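Local atomic coordinates of putative monooxygenase (Fusobacterium nucleatum subsp. nucleatum, PDB entry 3MCS), a protein that is probably a monooxygenase of the antibiotic biosynthesis monooxygenase family, though its substrate is not established. Residues 141-152 with 163-173. Residues are numbered along the deposited sequence; the frame is centred on the assembly and turned at random.
Sequences TFNEEGTLLVYL and CLFEVYKDIDS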
loop_
_atom_site.group_PDB
_atom_site.type_symbol
_atom_site.label_atom_id
_atom_site.label_comp_id
_atom_site.label_asym_id
_atom_site.label_seq_id
_atom_site.Cartn_x
_atom_site.Cartn_y
_atom_site.Cartn_z
ATOM N N THR A 141 2.326 12.866 -9.620
ATOM C CA THR A 141 1.941 12.965 -8.202
ATOM C C THR A 141 3.144 12.962 -7.270
ATOM O O THR A 141 3.224 13.772 -6.363
ATOM C CB THR A 141 0.972 11.826 -7.787
ATOM O OG1 THR A 141 -0.276 11.995 -8.471
ATOM C CG2 THR A 141 0.709 11.852 -6.309
ATOM N N PHE A 142 4.104 12.077 -7.510
ATOM C CA PHE A 142 5.248 11.982 -6.610
ATOM C C PHE A 142 6.039 13.272 -6.569
ATOM O O PHE A 142 6.577 13.613 -5.517
ATOM C CB PHE A 142 6.180 10.829 -6.971
ATOM C CG PHE A 142 7.233 10.562 -5.918
ATOM C CD1 PHE A 142 6.874 10.006 -4.700
ATOM C CD2 PHE A 142 8.568 10.878 -6.135
ATOM C CE1 PHE A 142 7.823 9.749 -3.729
ATOM C CE2 PHE A 142 9.526 10.620 -5.161
ATOM C CZ PHE A 142 9.149 10.044 -3.954
ATOM N N ASN A 143 6.112 13.967 -7.705
ATOM C CA ASN A 143 6.814 15.246 -7.782
ATOM C C ASN A 143 6.004 16.398 -7.174
ATOM O O ASN A 143 6.519 17.496 -6.979
ATOM C CB ASN A 143 7.206 15.581 -9.237
ATOM C CG ASN A 143 8.212 14.582 -9.841
ATOM O OD1 ASN A 143 8.588 13.566 -9.238
ATOM N ND2 ASN A 143 8.642 14.882 -11.044
ATOM N N GLU A 144 4.735 16.151 -6.883
ATOM C CA GLU A 144 3.890 17.139 -6.223
ATOM C C GLU A 144 4.459 17.318 -4.809
ATOM O O GLU A 144 4.991 16.375 -4.226
ATOM C CB GLU A 144 2.447 16.645 -6.135
ATOM C CG GLU A 144 1.383 17.691 -5.950
ATOM C CD GLU A 144 0.794 18.138 -7.266
ATOM O OE1 GLU A 144 1.572 18.339 -8.232
ATOM O OE2 GLU A 144 -0.452 18.282 -7.324
ATOM N N GLU A 145 4.347 18.524 -4.265
ATOM C CA GLU A 145 4.858 18.798 -2.929
ATOM C C GLU A 145 3.906 18.202 -1.903
ATOM O O GLU A 145 2.697 18.417 -1.988
ATOM C CB GLU A 145 5.021 20.311 -2.725
ATOM C CG GLU A 145 5.419 20.761 -1.302
ATOM C CD GLU A 145 6.685 20.058 -0.748
ATOM O OE1 GLU A 145 6.848 18.796 -0.883
ATOM O OE2 GLU A 145 7.489 20.781 -0.106
ATOM N N GLY A 146 4.452 17.449 -0.946
ATOM C CA GLY A 146 3.643 16.805 0.093
ATOM C C GLY A 146 3.457 15.306 -0.117
ATOM O O GLY A 146 3.070 14.579 0.817
ATOM N N THR A 147 3.716 14.823 -1.329
ATOM C CA THR A 147 3.608 13.398 -1.584
ATOM C C THR A 147 4.806 12.712 -0.949
ATOM O O THR A 147 5.934 13.088 -1.224
ATOM C CB THR A 147 3.592 13.084 -3.081
ATOM O OG1 THR A 147 2.573 13.851 -3.716
ATOM C CG2 THR A 147 3.316 11.605 -3.323
ATOM N N LEU A 148 4.576 11.727 -0.086
ATOM C CA LEU A 148 5.688 11.006 0.545
ATOM C C LEU A 148 5.937 9.634 -0.109
ATOM O O LEU A 148 7.065 9.140 -0.101
ATOM C CB LEU A 148 5.459 10.857 2.053
ATOM C CG LEU A 148 5.305 12.142 2.877
ATOM C CD1 LEU A 148 5.020 11.842 4.359
ATOM C CD2 LEU A 148 6.537 12.987 2.747
ATOM N N LEU A 149 4.916 9.049 -0.734
ATOM C CA LEU A 149 5.045 7.688 -1.286
ATOM C C LEU A 149 3.970 7.348 -2.310
ATOM O O LEU A 149 2.837 7.745 -2.151
ATOM C CB LEU A 149 4.980 6.677 -0.112
ATOM C CG LEU A 149 5.008 5.172 -0.295
ATOM C CD1 LEU A 149 5.321 4.482 1.026
ATOM C CD2 LEU A 149 3.711 4.645 -0.852
ATOM N N VAL A 150 4.351 6.635 -3.362
ATOM C CA VAL A 150 3.406 6.125 -4.332
ATOM C C VAL A 150 3.878 4.734 -4.759
ATOM O O VAL A 150 4.978 4.602 -5.295
ATOM C CB VAL A 150 3.223 7.043 -5.591
ATOM C CG1 VAL A 150 2.655 8.377 -5.195
ATOM C CG2 VAL A 150 4.538 7.233 -6.363
ATOM N N TYR A 151 3.099 3.696 -4.456
ATOM C CA TYR A 151 3.398 2.364 -4.959
ATOM C C TYR A 151 2.272 1.984 -5.920
ATOM O O TYR A 151 1.110 1.938 -5.518
ATOM C CB TYR A 151 3.517 1.295 -3.867
ATOM C CG TYR A 151 4.594 1.481 -2.809
ATOM C CD1 TYR A 151 5.733 2.280 -3.023
ATOM C CD2 TYR A 151 4.528 0.757 -1.625
ATOM C CE1 TYR A 151 6.718 2.417 -2.047
ATOM C CE2 TYR A 151 5.501 0.884 -0.649
ATOM C CZ TYR A 151 6.606 1.701 -0.861
ATOM O OH TYR A 151 7.579 1.806 0.119
ATOM N N LEU A 152 2.622 1.720 -7.173
ATOM C CA LEU A 152 1.651 1.379 -8.208
ATOM C C LEU A 152 2.011 0.051 -8.835
ATOM O O LEU A 152 3.146 -0.144 -9.289
ATOM C CB LEU A 152 1.646 2.440 -9.313
ATOM C CG LEU A 152 0.752 2.181 -10.534
ATOM C CD1 LEU A 152 -0.736 2.223 -10.173
ATOM C CD2 LEU A 152 1.047 3.182 -11.602
ATOM N N CYS A 163 -3.384 -1.572 -8.382
ATOM C CA CYS A 163 -3.396 -1.249 -6.954
ATOM C C CYS A 163 -2.481 -0.101 -6.674
ATOM O O CYS A 163 -1.286 -0.187 -6.980
ATOM C CB CYS A 163 -2.898 -2.432 -6.130
ATOM S SG CYS A 163 -3.922 -3.923 -6.281
ATOM N N LEU A 164 -3.025 0.952 -6.052
ATOM C CA LEU A 164 -2.255 2.164 -5.749
ATOM C C LEU A 164 -2.270 2.521 -4.267
ATOM O O LEU A 164 -3.318 2.826 -3.704
ATOM C CB LEU A 164 -2.802 3.344 -6.545
ATOM C CG LEU A 164 -2.014 4.633 -6.360
ATOM C CD1 LEU A 164 -0.591 4.408 -6.865
ATOM C CD2 LEU A 164 -2.667 5.845 -7.070
ATOM N N PHE A 165 -1.101 2.471 -3.642
ATOM C CA PHE A 165 -0.933 2.876 -2.253
ATOM C C PHE A 165 -0.161 4.161 -2.262
ATOM O O PHE A 165 0.861 4.252 -2.922
ATOM C CB PHE A 165 -0.159 1.849 -1.456
ATOM C CG PHE A 165 -0.001 2.208 0.005
ATOM C CD1 PHE A 165 -1.120 2.304 0.833
ATOM C CD2 PHE A 165 1.258 2.409 0.562
ATOM C CE1 PHE A 165 -0.992 2.611 2.178
ATOM C CE2 PHE A 165 1.400 2.710 1.922
ATOM C CZ PHE A 165 0.270 2.824 2.729
ATOM N N GLU A 166 -0.640 5.153 -1.531
ATOM C CA GLU A 166 0.012 6.453 -1.510
ATOM C C GLU A 166 -0.090 7.121 -0.150
ATOM O O GLU A 166 -1.118 7.068 0.490
ATOM C CB GLU A 166 -0.554 7.346 -2.631
ATOM C CG GLU A 166 -2.069 7.359 -2.734
ATOM C CD GLU A 166 -2.590 8.121 -3.956
ATOM O OE1 GLU A 166 -1.794 8.794 -4.666
ATOM O OE2 GLU A 166 -3.821 8.037 -4.200
ATOM N N VAL A 167 1.012 7.729 0.285
ATOM C CA VAL A 167 1.078 8.414 1.560
ATOM C C VAL A 167 1.415 9.884 1.312
ATOM O O VAL A 167 2.237 10.171 0.466
ATOM C CB VAL A 167 2.109 7.752 2.464
ATOM C CG1 VAL A 167 2.190 8.464 3.783
ATOM C CG2 VAL A 167 1.751 6.258 2.667
ATOM N N TYR A 168 0.745 10.793 2.034
ATOM C CA TYR A 168 0.913 12.246 1.928
ATOM C C TYR A 168 1.291 12.853 3.282
ATOM O O TYR A 168 1.002 12.272 4.337
ATOM C CB TYR A 168 -0.370 12.888 1.397
ATOM C CG TYR A 168 -0.730 12.459 -0.011
ATOM C CD1 TYR A 168 -1.404 11.274 -0.243
ATOM C CD2 TYR A 168 -0.386 13.234 -1.115
ATOM C CE1 TYR A 168 -1.708 10.849 -1.516
ATOM C CE2 TYR A 168 -0.701 12.821 -2.415
ATOM C CZ TYR A 168 -1.361 11.616 -2.603
ATOM O OH TYR A 168 -1.695 11.192 -3.884
ATOM N N LYS A 169 1.938 14.020 3.267
ATOM C CA LYS A 169 2.396 14.637 4.535
ATOM C C LYS A 169 1.200 15.076 5.392
ATOM O O LYS A 169 1.255 15.022 6.644
ATOM C CB LYS A 169 3.397 15.801 4.315
ATOM C CG LYS A 169 2.792 17.165 3.995
ATOM C CD LYS A 169 3.838 18.260 3.713
ATOM C CE LYS A 169 3.117 19.573 3.328
ATOM N NZ LYS A 169 3.992 20.613 2.761
ATOM N N ASP A 170 0.133 15.499 4.709
ATOM C CA ASP A 170 -1.087 15.952 5.358
ATOM C C ASP A 170 -2.273 15.871 4.408
ATOM O O ASP A 170 -2.128 15.755 3.184
ATOM C CB ASP A 170 -0.923 17.365 5.942
ATOM C CG ASP A 170 -0.531 18.396 4.911
ATOM O OD1 ASP A 170 -0.814 18.198 3.709
ATOM O OD2 ASP A 170 0.048 19.426 5.305
ATOM N N ILE A 171 -3.457 15.933 4.999
ATOM C CA ILE A 171 -4.702 15.776 4.273
ATOM C C ILE A 171 -4.894 16.819 3.179
ATOM O O ILE A 171 -5.452 16.512 2.126
ATOM C CB ILE A 171 -5.878 15.750 5.268
ATOM C CG1 ILE A 171 -7.165 15.271 4.578
ATOM C CG2 ILE A 171 -6.018 17.122 5.961
ATOM C CD1 ILE A 171 -8.241 14.821 5.579
ATOM N N ASP A 172 -4.386 18.025 3.392
ATOM C CA ASP A 172 -4.501 19.063 2.375
ATOM C C ASP A 172 -3.721 18.664 1.117
ATOM O O ASP A 172 -4.200 18.854 0.004
ATOM C CB ASP A 172 -4.023 20.435 2.886
ATOM C CG ASP A 172 -4.716 20.847 4.175
ATOM O OD1 ASP A 172 -4.330 20.330 5.268
ATOM O OD2 ASP A 172 -5.642 21.689 4.087
ATOM N N SER A 173 -2.533 18.098 1.302
ATOM C CA SER A 173 -1.700 17.694 0.172
ATOM C C SER A 173 -2.450 16.731 -0.743
ATOM O O SER A 173 -2.404 16.849 -1.963
ATOM C CB SER A 173 -0.400 17.048 0.667
ATOM O OG SER A 173 0.397 17.962 1.405
#
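Leu148 and Leu149 both sit opposite Val167, the mark of a classic beta bulge in the antiparallel ladder between strands 147-152 and 163-168. Their two amides share one acceptor: Leu148 N lies 2.9 Å and Leu149 N 3.1 Å from Val167 O, reaching it from the same face of its plane. Regular pairing resumes beyond, where Tyr151 N donates almost straight to Phe165 O (174° at the hydrogen), and at the other end Lys169 N closes the ladder on Gly146 O.

Apolar packing follows the alternation of the strands. Leu149, Tyr151, Phe165 and Val167 share one face of the sheet. With its CG anti to the backbone N (chi1 177°), Leu149 brings CD2 to 3.6 Å from Phe165 CD2 and over the centre of the Tyr151 ring, 3.7 Å above its plane, so a single methyl group joins both aromatic residues. Phe45 meets the Phe165 ring edge-to-face, while Tyr151 OH is hydrogen-bonded to Asp104.

Polar links gather on the other face. Tyr168 runs alongside Thr147, its CE2 3.7 Å from Thr147 OG1, and its hydroxyl donates to Glu166 OE1 from above the carboxylate plane while touching the CG2 methyl of Thr141. Thr147 OG1 in turn donates to Thr141 O (2.7 Å), tying the strand to the end of helix 127-143; Glu144 N reaches that carbonyl from the opposite face.

Val138 of this helix also packs on Val150, Leu152 and Leu164. The whole is a bulged beta hairpin backed by a helix, within a ferredoxin-like alpha+beta domain of the dimeric alpha-beta barrel superfamily.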